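Local atomic coordinates of mandelate racemase / muconate lactonizing enzyme, C-terminal domain protein (Pseudovibrio sp. JE062, PDB entry 4JHM), a protein that belongs to the mandelate racemase/muconate lactonizing enzyme family of the enolase superfamily, joining an N-terminal alpha+beta domain to a C-terminal TIM-barrel-type domain. Residues N37-L42 and L51-S56; L83-L88 and I109-I114; M194-G199 and L221-S226; N295-S300 and D318-F323; A335-I340 and G357-W362. All coordinates share one frame; numbering follows the deposited sequence.

Overall arrangement
Interactions 1 and 2 build the N-terminal domain, the first through strand-to-strand hydrogen bonds, the second by apolar and CH-pi packing between helices; they touch where Leu-42 meets Ala-110 and Leu-51 N meets Asp-113. Interactions 3 and 4 lie in the barrel domain, with centres about 16 Å apart, and touch where Met-194 reaches Phe-322. Both combine backbone bonds with buried carboxylates, Asp-196 and Glu-222 in one and Glu-297 in the other. Interaction 5 is partly exposed and joins two loops of the barrel domain, yet it touches interaction 1 through Trp-362, Arg-41 and Leu-51, linking the domains. The other four are buried contacts.

Interaction 1. Residues N37-L42 and L51-S56; sequences NNIVRL and LGATMS
Strands 34-44 and 50-58 make a beta hairpin in which Asn-38 faces Thr-54, and Val-40 faces Gly-52, as the hydrogen-bonded pairs of an antiparallel ladder. Each pair closes two backbone bonds; those of the first run from Asn-38 N to Thr-54 O at 2.9 Å and from Thr-54 N to Asn-38 O at 3.0 Å. Asn-38 strengthens its end of the ladder with its side chain. Because CG lies beside its own backbone N (chi1 -56°), the amide swings over to the partner strand and ND2 donates twice. It meets Ser-56 OG at 2.7 Å, within the amide plane, and Thr-54 O at 2.9 Å, tilted from that plane. Thr-54 O is thus gripped by Asn-38 N and Asn-38 ND2 from opposite faces of its carbonyl plane, while Ser-56 OG has a second-shell partner in Asp-63. The hairpin belongs to the four-stranded antiparallel sheet of the N-terminal domain: strand 8-16 pairs with the far edge of 34-44, and helices 65-73 and 100-119 pack over the face bearing Asn-38, Val-40 and Thr-54. On the face of Asn-37, Ile-39 and Arg-41, the Ala-53 methyl CB is approached by Asn-37 OD1 at 3.6 Å and by Ile-39 CG1 at 4.1 Å. Arg-41 and Leu-51 lie side by side and point the same way, the CG of one against the CD2 branch of the other; beyond this, Arg-41 NH1 forms a salt bridge with Glu-49. Met-55 O accepts from Trp-98 NE1 of a second subunit.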
# COMPACT_ATOMS: atom_id res chain seq x y z
N ASN A 37 -33.14 32.40 -7.54
CA ASN A 37 -33.72 31.06 -7.61
C ASN A 37 -34.10 30.76 -9.06
O ASN A 37 -34.68 31.60 -9.74
CB ASN A 37 -34.95 30.97 -6.71
CG ASN A 37 -35.38 29.54 -6.44
OD1 ASN A 37 -34.85 28.59 -7.02
ND2 ASN A 37 -36.35 29.37 -5.55
N ASN A 38 -33.75 29.56 -9.52
CA ASN A 38 -34.08 29.13 -10.88
C ASN A 38 -35.12 28.03 -10.85
O ASN A 38 -34.89 26.97 -10.29
CB ASN A 38 -32.83 28.63 -11.58
CG ASN A 38 -31.72 29.65 -11.59
OD1 ASN A 38 -31.79 30.66 -12.29
ND2 ASN A 38 -30.68 29.40 -10.80
N ILE A 39 -36.28 28.29 -11.44
CA ILE A 39 -37.36 27.31 -11.40
C ILE A 39 -37.68 26.74 -12.77
O ILE A 39 -37.85 27.48 -13.74
CB ILE A 39 -38.64 27.92 -10.81
CG1 ILE A 39 -38.46 28.17 -9.31
CG2 ILE A 39 -39.82 27.00 -11.03
CD1 ILE A 39 -39.61 28.90 -8.66
N VAL A 40 -37.75 25.42 -12.83
CA VAL A 40 -38.21 24.71 -14.02
C VAL A 40 -39.59 24.14 -13.74
O VAL A 40 -39.76 23.33 -12.83
CB VAL A 40 -37.28 23.54 -14.38
CG1 VAL A 40 -37.85 22.76 -15.55
CG2 VAL A 40 -35.88 24.03 -14.69
N ARG A 41 -40.58 24.56 -14.53
CA ARG A 41 -41.93 24.02 -14.41
C ARG A 41 -42.28 23.20 -15.65
O ARG A 41 -42.39 23.75 -16.75
CB ARG A 41 -42.95 25.14 -14.22
CG ARG A 41 -44.15 24.71 -13.38
CD ARG A 41 -45.47 25.13 -13.99
NE ARG A 41 -45.80 26.53 -13.74
CZ ARG A 41 -47.03 27.02 -13.73
NH1 ARG A 41 -48.07 26.22 -13.95
NH2 ARG A 41 -47.24 28.31 -13.50
N LEU A 42 -42.46 21.90 -15.48
CA LEU A 42 -42.77 21.01 -16.59
C LEU A 42 -44.27 20.74 -16.66
O LEU A 42 -44.92 20.56 -15.64
CB LEU A 42 -42.04 19.68 -16.43
CG LEU A 42 -40.51 19.72 -16.37
CD1 LEU A 42 -39.98 18.35 -15.99
CD2 LEU A 42 -39.91 20.19 -17.68
N LEU A 51 -42.35 20.52 -10.66
CA LEU A 51 -41.53 21.65 -10.24
C LEU A 51 -40.15 21.20 -9.78
O LEU A 51 -40.01 20.24 -9.02
CB LEU A 51 -42.20 22.42 -9.10
CG LEU A 51 -43.71 22.60 -9.17
CD1 LEU A 51 -44.16 23.43 -7.97
CD2 LEU A 51 -44.12 23.25 -10.48
N GLY A 52 -39.13 21.92 -10.23
CA GLY A 52 -37.76 21.73 -9.78
C GLY A 52 -37.10 23.09 -9.70
O GLY A 52 -37.61 24.05 -10.26
N ALA A 53 -35.98 23.18 -8.99
CA ALA A 53 -35.33 24.46 -8.77
C ALA A 53 -33.89 24.30 -8.33
O ALA A 53 -33.55 23.37 -7.60
CB ALA A 53 -36.09 25.25 -7.72
N THR A 54 -33.03 25.21 -8.78
CA THR A 54 -31.68 25.30 -8.26
C THR A 54 -31.31 26.76 -8.01
O THR A 54 -31.76 27.67 -8.71
CB THR A 54 -30.64 24.66 -9.21
OG1 THR A 54 -29.41 24.48 -8.51
CG2 THR A 54 -30.41 25.53 -10.44
N MSE A 55 -30.47 26.96 -7.00
CA MSE A 55 -30.16 28.28 -6.50
C MSE A 55 -28.85 28.76 -7.05
O MSE A 55 -27.92 27.98 -7.19
CB MSE A 55 -30.07 28.11 -5.00
CG MSE A 55 -30.15 29.44 -4.28
SE MSE A 55 -29.84 29.12 -2.36
CE MSE A 55 -27.92 28.65 -2.40
N SER A 56 -28.78 30.05 -7.37
CA SER A 56 -27.53 30.68 -7.75
C SER A 56 -27.18 31.76 -6.73
O SER A 56 -28.07 32.34 -6.11
CB SER A 56 -27.64 31.32 -9.14
OG SER A 56 -28.26 30.45 -10.06

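Interaction 2. Residues L83-L88 and I109-I114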
# COMPACT_ATOMS: atom_id res chain seq x y z
N LEU A 83 -41.64 10.25 -16.61
CA LEU A 83 -41.75 9.19 -15.62
C LEU A 83 -40.55 8.25 -15.66
O LEU A 83 -40.28 7.54 -14.69
CB LEU A 83 -43.05 8.40 -15.82
CG LEU A 83 -44.34 9.20 -15.62
CD1 LEU A 83 -45.53 8.39 -16.10
CD2 LEU A 83 -44.50 9.61 -14.16
N MSE A 84 -39.84 8.24 -16.78
CA MSE A 84 -38.64 7.43 -16.92
C MSE A 84 -37.47 8.28 -16.51
O MSE A 84 -36.69 8.72 -17.35
CB MSE A 84 -38.50 6.99 -18.38
CG MSE A 84 -39.79 6.31 -18.85
SE MSE A 84 -39.99 4.58 -17.93
CE MSE A 84 -39.17 3.45 -19.32
N THR A 85 -37.34 8.49 -15.20
CA THR A 85 -36.39 9.46 -14.63
C THR A 85 -34.91 9.09 -14.83
O THR A 85 -34.05 9.97 -14.81
CB THR A 85 -36.63 9.65 -13.12
OG1 THR A 85 -36.52 8.39 -12.45
CG2 THR A 85 -37.99 10.24 -12.86
N GLN A 86 -34.62 7.81 -15.00
CA GLN A 86 -33.24 7.38 -15.19
C GLN A 86 -32.82 7.55 -16.64
O GLN A 86 -31.68 7.92 -16.93
CB GLN A 86 -33.06 5.93 -14.75
CG GLN A 86 -31.67 5.37 -15.02
CD GLN A 86 -30.57 6.24 -14.43
OE1 GLN A 86 -30.47 6.38 -13.21
NE2 GLN A 86 -29.74 6.81 -15.29
N GLU A 87 -33.75 7.29 -17.55
CA GLU A 87 -33.49 7.47 -18.98
C GLU A 87 -33.39 8.96 -19.30
O GLU A 87 -32.62 9.35 -20.18
CB GLU A 87 -34.59 6.81 -19.81
CG GLU A 87 -34.45 7.01 -21.31
CD GLU A 87 -35.07 8.31 -21.80
OE1 GLU A 87 -34.43 9.02 -22.61
OE2 GLU A 87 -36.20 8.62 -21.37
N LEU A 88 -34.16 9.78 -18.59
CA LEU A 88 -34.09 11.23 -18.73
C LEU A 88 -32.74 11.73 -18.21
O LEU A 88 -32.04 12.49 -18.87
CB LEU A 88 -35.22 11.90 -17.96
CG LEU A 88 -35.42 13.39 -18.23
CD1 LEU A 88 -35.86 13.62 -19.66
CD2 LEU A 88 -36.43 13.99 -17.26
N ILE A 109 -35.39 16.67 -11.14
CA ILE A 109 -36.21 16.81 -9.95
C ILE A 109 -37.67 16.99 -10.31
O ILE A 109 -38.56 16.38 -9.71
CB ILE A 109 -35.72 17.99 -9.09
CG1 ILE A 109 -34.39 17.65 -8.43
CG2 ILE A 109 -36.75 18.34 -8.02
CD1 ILE A 109 -33.62 18.85 -7.93
N ALA A 110 -37.92 17.82 -11.32
CA ALA A 110 -39.28 18.11 -11.77
C ALA A 110 -39.97 16.86 -12.30
O ALA A 110 -41.20 16.76 -12.27
CB ALA A 110 -39.25 19.20 -12.83
N ALA A 111 -39.19 15.90 -12.80
CA ALA A 111 -39.76 14.65 -13.29
C ALA A 111 -40.22 13.79 -12.12
O ALA A 111 -41.28 13.18 -12.17
CB ALA A 111 -38.74 13.90 -14.13
N TRP A 112 -39.41 13.75 -11.06
CA TRP A 112 -39.77 13.01 -9.86
C TRP A 112 -41.03 13.60 -9.22
O TRP A 112 -41.87 12.87 -8.69
CB TRP A 112 -38.62 13.00 -8.85
CG TRP A 112 -37.61 11.91 -9.10
CD1 TRP A 112 -36.39 12.05 -9.69
CD2 TRP A 112 -37.73 10.52 -8.75
NE1 TRP A 112 -35.75 10.84 -9.74
CE2 TRP A 112 -36.55 9.89 -9.17
CE3 TRP A 112 -38.72 9.76 -8.13
CZ2 TRP A 112 -36.33 8.52 -8.99
CZ3 TRP A 112 -38.51 8.40 -7.95
CH2 TRP A 112 -37.32 7.80 -8.38
N ASP A 113 -41.16 14.93 -9.27
CA ASP A 113 -42.33 15.61 -8.72
C ASP A 113 -43.62 15.16 -9.42
O ASP A 113 -44.64 14.91 -8.77
CB ASP A 113 -42.16 17.13 -8.85
CG ASP A 113 -43.28 17.92 -8.18
OD1 ASP A 113 -43.87 17.43 -7.19
OD2 ASP A 113 -43.57 19.04 -8.64
N ILE A 114 -43.55 15.06 -10.74
CA ILE A 114 -44.67 14.60 -11.56
C ILE A 114 -45.00 13.15 -11.25
O ILE A 114 -46.17 12.79 -11.12
CB ILE A 114 -44.35 14.76 -13.06
CG1 ILE A 114 -44.60 16.20 -13.50
CG2 ILE A 114 -45.17 13.80 -13.90
CD1 ILE A 114 -44.02 16.54 -14.86
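Thr-85, in the first turn of helix 85-92, sets its side chain over one face of the Trp-112 indole, the two side chains crossing at about a right angle. Its CB stands 3.7 Å from Trp-112 NE1, and from there the two branches part over the ring. The methyl CG2 makes a CH-pi contact, 3.8 Å from the centroid of the five-membered ring and only 7° off its normal; it also touches Ala-111 CB at 3.9 Å. The hydroxyl OG1, held between the backbone N and the carbonyl carbon (chi1 57°), leans toward the rim of the same face, 3.5 Å from Trp-112 CZ2, and has its polar partner in Lys-115 NZ. Leu-88 CD2 reaches Ala-111 CB at 3.9 Å, so this small residue receives two side chains of the opposing helix. Before the helix begins, Leu-83 CD2 packs more loosely on Ile-114 CG2, 4.3 Å away. Trp-112 NE1 is hydrogen-bonded to Thr-280 of helix 279-291, while its ring also packs on helix 123-127. Ile-114 rests on strand 34-44, so helix 100-119 lies between that sheet and helix 85-92; Glu-87 of this helix and Met-84 just before it meet a third subunit.

Interaction 3. Residues M194-G199 and L221-S226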
# COMPACT_ATOMS: atom_id res chain seq x y z
N MSE A 194 -21.85 23.19 14.95
CA MSE A 194 -21.05 22.87 13.77
C MSE A 194 -20.45 24.13 13.24
O MSE A 194 -20.92 25.23 13.54
CB MSE A 194 -21.89 22.24 12.66
CG MSE A 194 -22.51 20.91 13.07
SE MSE A 194 -24.37 21.16 13.69
CE MSE A 194 -25.27 19.94 12.43
N LEU A 195 -19.41 23.99 12.42
CA LEU A 195 -18.69 25.14 11.87
C LEU A 195 -18.40 24.93 10.39
O LEU A 195 -17.89 23.88 10.00
CB LEU A 195 -17.38 25.32 12.63
CG LEU A 195 -16.57 26.57 12.31
CD1 LEU A 195 -17.36 27.82 12.67
CD2 LEU A 195 -15.25 26.54 13.06
N ASP A 196 -18.74 25.92 9.57
CA ASP A 196 -18.43 25.89 8.13
C ASP A 196 -17.39 26.96 7.79
O ASP A 196 -17.68 28.16 7.88
CB ASP A 196 -19.70 26.09 7.30
CG ASP A 196 -19.44 26.07 5.80
OD1 ASP A 196 -18.26 26.05 5.40
OD2 ASP A 196 -20.41 26.07 5.01
N THR A 197 -16.19 26.54 7.39
CA THR A 197 -15.12 27.47 7.06
C THR A 197 -14.89 27.57 5.54
O THR A 197 -13.84 28.01 5.08
CB THR A 197 -13.79 27.10 7.76
OG1 THR A 197 -13.40 25.78 7.36
CG2 THR A 197 -13.95 27.14 9.27
N ALA A 198 -15.89 27.13 4.78
CA ALA A 198 -15.93 27.34 3.33
C ALA A 198 -14.60 27.11 2.61
O ALA A 198 -14.32 27.76 1.61
CB ALA A 198 -16.44 28.74 3.04
N GLY A 199 -13.79 26.21 3.13
CA GLY A 199 -12.56 25.80 2.46
C GLY A 199 -11.42 26.79 2.48
O GLY A 199 -10.40 26.57 1.83
N LEU A 221 -16.90 19.66 11.48
CA LEU A 221 -16.21 20.73 10.78
C LEU A 221 -16.46 20.55 9.29
O LEU A 221 -16.02 19.57 8.69
CB LEU A 221 -14.71 20.69 11.06
CG LEU A 221 -13.85 21.63 10.21
CD1 LEU A 221 -14.39 23.05 10.26
CD2 LEU A 221 -12.39 21.61 10.63
N GLU A 222 -17.15 21.51 8.69
CA GLU A 222 -17.52 21.42 7.29
C GLU A 222 -16.59 22.27 6.42
O GLU A 222 -16.38 23.45 6.70
CB GLU A 222 -18.98 21.85 7.10
CG GLU A 222 -19.37 22.17 5.66
CD GLU A 222 -20.84 22.49 5.50
OE1 GLU A 222 -21.67 21.91 6.24
OE2 GLU A 222 -21.17 23.32 4.62
N ALA A 223 -16.04 21.67 5.37
CA ALA A 223 -15.25 22.41 4.40
C ALA A 223 -14.05 23.10 5.07
O ALA A 223 -13.94 24.32 5.04
CB ALA A 223 -16.11 23.44 3.69
N PRO A 224 -13.16 22.31 5.68
CA PRO A 224 -11.99 22.88 6.35
C PRO A 224 -11.07 23.58 5.35
O PRO A 224 -10.65 24.71 5.60
CB PRO A 224 -11.30 21.66 6.96
CG PRO A 224 -11.83 20.47 6.23
CD PRO A 224 -13.22 20.84 5.80
N VAL A 225 -10.78 22.91 4.24
CA VAL A 225 -9.95 23.47 3.18
C VAL A 225 -10.55 23.16 1.81
O VAL A 225 -11.68 22.67 1.70
CB VAL A 225 -8.51 22.92 3.27
CG1 VAL A 225 -7.82 23.46 4.51
CG2 VAL A 225 -8.50 21.41 3.28
N SER A 226 -9.80 23.45 0.75
CA SER A 226 -10.25 23.14 -0.60
C SER A 226 -10.60 21.67 -0.70
O SER A 226 -9.82 20.81 -0.29
CB SER A 226 -9.16 23.45 -1.61
OG SER A 226 -9.44 22.82 -2.85
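Asp-196 and Glu-222 each carry CG opposite the backbone N (chi1 180° and 163°), and the bridge between them directs both side chains to one face of the parallel sheet. The glutamate chain continues extended, and the two carboxylates cross obliquely, their planes 43° apart, with Asp-196 OD2 and Glu-222 OE2, two acceptors, 2.9 Å from each other. Glu-222 OE1 is paired with Lys-165 in a salt bridge, and Asp-196 OD2 makes a weak hydrogen bond to His-167. The other oxygen, Asp-196 OD1, accepts from Ala-198 N at 2.7 Å in an Asx turn that bends the chain as it leaves the strand. At the level of these residues the backbones pair through Glu-222 N to Leu-195 O, at 2.8 Å, and Thr-197 N to Glu-222 O, at 3.2 Å. Past the strand ends Ala-223 O takes over as the shared acceptor: Thr-197 OG1 donates to it at 2.8 Å and Gly-199 N at 2.7 Å, from opposite faces of the carbonyl plane. Gly-199, with positive phi and no side chain, brings its CA within 3.3 Å of Val-225 O. Leu-195 and Leu-221 point to the other face, where Met-213 of helix 203-215 packs on both. Strand 192-196, that helix and strand 220-222 form a beta-alpha-beta unit of the barrel, and acidic residues at the C-terminal ends of neighbouring strands, as here, are characteristic of the active-site end of enolase superfamily barrels.

Interaction 4. Residues N295-S300 and D318-F323; sequences NLEIQS and DNCNFF
Asn-295 and Asn-319 slide past each other in opposite directions, their amide planes 79° apart, where the loops that precede and follow helix 304-316 run side by side in the barrel domain. Asn-295 OD1 comes up to the neighbouring backbone, 3.2 Å from Asn-319 CA; the Asn-319 amide turns elsewhere and donates through ND2 to Phe-286 O. Next, Leu-296 N gives a nearly straight hydrogen bond to Asn-319 O (2.9 Å, 173° at the hydrogen), and Leu-296 O comes against the CB and SG of Cys-320. Glu-297 is the polar centre of the contact. Bent at chi2 (-54°), its chain turns the carboxylate back to the backbone of 318-323, where OE2 accepts from Asn-321 N at 3.0 Å and OE1 from Phe-322 N at 3.1 Å, each through its syn lone pair. A weak bond from Asn-321 N to OE1 completes the clasp, so both oxygens hold main-chain N-H groups of 318-323. OE1 also lies at the edge of the Phe-322 ring, near its plane. Ile-298 makes apolar contact through CD1, 4.0 Å from Phe-323 CD2, while its CG1 lies 3.7 Å from Phe-322 O. Phe-323 lies in strand 323-326, which pairs in parallel with strand 133-139 in the barrel wall. Over one face of its ring, offset toward the rim, sits the hydroxyl of Ser-300, with OG 3.4 Å from CE2 of Phe-323.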
# COMPACT_ATOMS: atom_id res chain seq x y z
N ASN A 295 -23.10 8.48 6.86
CA ASN A 295 -24.28 9.27 6.57
C ASN A 295 -24.07 10.24 5.42
O ASN A 295 -22.93 10.57 5.06
CB ASN A 295 -24.69 10.05 7.81
CG ASN A 295 -25.17 9.15 8.92
OD1 ASN A 295 -25.50 7.99 8.69
ND2 ASN A 295 -25.23 9.68 10.13
N LEU A 296 -25.17 10.70 4.84
CA LEU A 296 -25.14 11.74 3.83
C LEU A 296 -25.87 12.95 4.39
O LEU A 296 -27.09 13.01 4.34
CB LEU A 296 -25.81 11.26 2.54
CG LEU A 296 -25.53 12.12 1.30
CD1 LEU A 296 -26.01 11.44 0.03
CD2 LEU A 296 -26.15 13.51 1.41
N GLU A 297 -25.13 13.90 4.93
CA GLU A 297 -25.73 15.11 5.48
C GLU A 297 -26.05 16.08 4.35
O GLU A 297 -25.15 16.66 3.75
CB GLU A 297 -24.78 15.76 6.50
CG GLU A 297 -24.43 14.85 7.66
CD GLU A 297 -25.65 14.30 8.38
OE1 GLU A 297 -26.66 15.03 8.49
OE2 GLU A 297 -25.61 13.13 8.84
N ILE A 298 -27.34 16.24 4.07
CA ILE A 298 -27.79 17.02 2.92
C ILE A 298 -27.47 18.50 3.06
O ILE A 298 -27.55 19.07 4.15
CB ILE A 298 -29.31 16.89 2.69
CG1 ILE A 298 -30.09 17.19 3.98
CG2 ILE A 298 -29.66 15.51 2.16
CD1 ILE A 298 -31.59 17.16 3.82
N GLN A 299 -27.11 19.10 1.94
CA GLN A 299 -27.02 20.53 1.86
C GLN A 299 -28.37 21.03 1.36
O GLN A 299 -28.59 21.14 0.15
CB GLN A 299 -25.90 20.93 0.90
CG GLN A 299 -25.90 22.39 0.53
CD GLN A 299 -24.51 22.92 0.30
OE1 GLN A 299 -24.18 23.38 -0.79
NE2 GLN A 299 -23.67 22.83 1.33
N SER A 300 -29.28 21.30 2.29
CA SER A 300 -30.63 21.70 1.93
C SER A 300 -30.84 23.20 2.12
O SER A 300 -31.97 23.66 2.17
CB SER A 300 -31.65 20.94 2.78
OG SER A 300 -31.69 21.43 4.11
N ASP A 318 -32.13 6.22 6.21
CA ASP A 318 -31.81 6.45 7.63
C ASP A 318 -30.48 7.15 7.81
O ASP A 318 -30.29 7.88 8.79
CB ASP A 318 -31.78 5.13 8.39
CG ASP A 318 -33.15 4.52 8.56
OD1 ASP A 318 -34.05 5.24 9.05
OD2 ASP A 318 -33.33 3.33 8.22
N ASN A 319 -29.55 6.94 6.88
CA ASN A 319 -28.20 7.46 7.01
C ASN A 319 -28.09 8.96 6.70
O ASN A 319 -27.66 9.35 5.62
CB ASN A 319 -27.21 6.65 6.16
CG ASN A 319 -27.62 6.56 4.70
OD1 ASN A 319 -28.79 6.67 4.35
ND2 ASN A 319 -26.64 6.34 3.83
N CYS A 320 -28.51 9.76 7.67
CA CYS A 320 -28.43 11.23 7.62
C CYS A 320 -29.08 11.69 8.91
O CYS A 320 -30.15 11.21 9.25
CB CYS A 320 -29.17 11.80 6.40
SG CYS A 320 -29.44 13.61 6.44
N ASN A 321 -28.44 12.61 9.62
CA ASN A 321 -28.92 13.04 10.94
C ASN A 321 -29.72 14.34 10.92
O ASN A 321 -30.57 14.53 11.77
CB ASN A 321 -27.76 13.23 11.91
CG ASN A 321 -27.02 11.94 12.20
OD1 ASN A 321 -27.62 10.87 12.33
ND2 ASN A 321 -25.71 12.03 12.33
N PHE A 322 -29.43 15.23 9.97
CA PHE A 322 -30.06 16.55 9.99
C PHE A 322 -30.59 17.05 8.65
O PHE A 322 -30.20 16.57 7.58
CB PHE A 322 -29.09 17.59 10.54
CG PHE A 322 -28.60 17.30 11.93
CD1 PHE A 322 -29.37 17.63 13.04
CD2 PHE A 322 -27.35 16.72 12.13
CE1 PHE A 322 -28.92 17.36 14.32
CE2 PHE A 322 -26.89 16.46 13.41
CZ PHE A 322 -27.68 16.78 14.50
N PHE A 323 -31.47 18.03 8.74
CA PHE A 323 -31.96 18.79 7.60
C PHE A 323 -31.50 20.22 7.81
O PHE A 323 -31.82 20.83 8.84
CB PHE A 323 -33.49 18.74 7.53
CG PHE A 323 -34.10 19.82 6.70
CD1 PHE A 323 -34.44 21.04 7.27
CD2 PHE A 323 -34.36 19.63 5.35
CE1 PHE A 323 -35.02 22.05 6.51
CE2 PHE A 323 -34.93 20.63 4.59
CZ PHE A 323 -35.26 21.84 5.16

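Interaction 5. Residues A335-I340 and G357-W362; sequences ASKTQI and GVEMDW
Ser-336 and Met-360 bridge two loops of the barrel domain that run in nearly opposite directions, one before strand 347-349 and the other after it. This single beta bridge rests on two backbone bonds, Asp-361 N to Ala-335 O at 2.8 Å and Lys-337 N to Glu-359 O at 3.0 Å. A side chain prolongs the pairing: Thr-338, with OG1 beside its own backbone N (chi1 -58°), accepts from Glu-359 N at 3.0 Å, nearly straight at 175°. Lys-337 extends across Asp-361 at about a right angle. Its methylene CE packs 3.6 Å from Asp-361 CA, and NZ ends 3.5 Å from Met-360 O. The carboxylates of Glu-359 and Asp-361 may favour the ammonium group electrostatically, although their charged atoms do not touch it. One shell further out, Asp-361 is the N-cap of helix 362-368: OD1 accepts from Ala-364 N and, weakly, from Asp-363 N, tying the end of the bridge to the start of the helix. The selenomethionine chain of Met-360 is bent, and the position of its end is less certain. It packs on Thr-304 of helix 304-316 and on Leu-51 of the N-terminal sheet. Trp-362 makes a cation-pi contact with Arg-41 of that sheet; over one face of its indole, offset toward the rim, Met-360 CB stands 3.7 Å above the ring plane.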
# COMPACT_ATOMS: atom_id res chain seq x y z
N ALA A 335 -42.56 33.54 -3.09
CA ALA A 335 -43.65 33.05 -3.93
C ALA A 335 -44.07 31.62 -3.62
O ALA A 335 -44.50 30.88 -4.51
CB ALA A 335 -43.26 33.17 -5.40
N SER A 336 -43.95 31.23 -2.35
CA SER A 336 -44.28 29.87 -1.95
C SER A 336 -45.50 29.83 -1.04
O SER A 336 -45.58 30.55 -0.06
CB SER A 336 -43.10 29.23 -1.22
OG SER A 336 -43.36 27.86 -0.98
N LYS A 337 -46.44 28.95 -1.39
CA LYS A 337 -47.60 28.70 -0.55
C LYS A 337 -47.29 27.62 0.48
O LYS A 337 -48.16 27.22 1.26
CB LYS A 337 -48.78 28.28 -1.42
CG LYS A 337 -49.21 29.33 -2.43
CD LYS A 337 -50.24 28.78 -3.40
CE LYS A 337 -50.83 29.88 -4.27
NZ LYS A 337 -51.37 29.35 -5.55
N THR A 338 -46.06 27.14 0.47
CA THR A 338 -45.63 26.08 1.38
C THR A 338 -44.54 26.59 2.30
O THR A 338 -43.70 27.38 1.89
CB THR A 338 -45.07 24.88 0.60
OG1 THR A 338 -46.05 24.39 -0.32
CG2 THR A 338 -44.65 23.76 1.55
N GLN A 339 -44.55 26.12 3.55
CA GLN A 339 -43.54 26.53 4.52
C GLN A 339 -42.95 25.35 5.27
O GLN A 339 -43.60 24.76 6.14
CB GLN A 339 -44.11 27.54 5.50
CG GLN A 339 -44.50 28.87 4.86
CD GLN A 339 -44.98 29.88 5.87
OE1 GLN A 339 -44.69 31.07 5.76
NE2 GLN A 339 -45.72 29.42 6.88
N ILE A 340 -41.71 25.00 4.95
CA ILE A 340 -41.01 23.96 5.67
C ILE A 340 -40.22 24.59 6.81
O ILE A 340 -39.05 24.93 6.65
CB ILE A 340 -40.06 23.17 4.74
CG1 ILE A 340 -40.87 22.52 3.61
CG2 ILE A 340 -39.31 22.11 5.54
CD1 ILE A 340 -40.05 21.73 2.62
N GLY A 357 -44.51 17.97 -2.63
CA GLY A 357 -45.47 18.59 -1.73
C GLY A 357 -45.25 20.09 -1.65
O GLY A 357 -45.51 20.71 -0.63
N VAL A 358 -44.75 20.67 -2.74
CA VAL A 358 -44.50 22.10 -2.79
C VAL A 358 -45.47 22.78 -3.74
O VAL A 358 -45.53 22.46 -4.93
CB VAL A 358 -43.06 22.42 -3.25
CG1 VAL A 358 -42.87 23.92 -3.36
CG2 VAL A 358 -42.05 21.83 -2.28
N GLU A 359 -46.24 23.72 -3.20
CA GLU A 359 -47.18 24.50 -3.98
C GLU A 359 -46.63 25.92 -4.09
O GLU A 359 -46.17 26.50 -3.10
CB GLU A 359 -48.55 24.50 -3.30
CG GLU A 359 -49.72 24.69 -4.24
CD GLU A 359 -51.03 24.17 -3.67
OE1 GLU A 359 -51.00 23.51 -2.61
OE2 GLU A 359 -52.09 24.42 -4.29
N MSE A 360 -46.66 26.48 -5.29
CA MSE A 360 -46.09 27.80 -5.53
C MSE A 360 -47.17 28.76 -5.92
O MSE A 360 -48.13 28.38 -6.58
CB MSE A 360 -45.08 27.75 -6.66
CG MSE A 360 -43.89 26.85 -6.32
SE MSE A 360 -42.46 27.92 -5.48
CE MSE A 360 -42.72 27.32 -3.63
N ASP A 361 -47.01 30.01 -5.50
CA ASP A 361 -47.85 31.11 -5.97
C ASP A 361 -47.25 31.60 -7.28
O ASP A 361 -46.16 32.18 -7.30
CB ASP A 361 -47.88 32.23 -4.93
CG ASP A 361 -48.67 33.44 -5.40
OD1 ASP A 361 -48.82 33.63 -6.62
OD2 ASP A 361 -49.14 34.21 -4.53
N TRP A 362 -47.96 31.37 -8.38
CA TRP A 362 -47.38 31.58 -9.71
C TRP A 362 -47.53 33.02 -10.19
O TRP A 362 -46.86 33.43 -11.14
CB TRP A 362 -47.98 30.59 -10.70
CG TRP A 362 -47.52 29.19 -10.42
CD1 TRP A 362 -48.26 28.17 -9.90
CD2 TRP A 362 -46.20 28.68 -10.60
NE1 TRP A 362 -47.48 27.04 -9.77
CE2 TRP A 362 -46.21 27.34 -10.19
CE3 TRP A 362 -45.01 29.23 -11.08
CZ2 TRP A 362 -45.07 26.53 -10.25
CZ3 TRP A 362 -43.88 28.43 -11.14
CH2 TRP A 362 -43.92 27.09 -10.72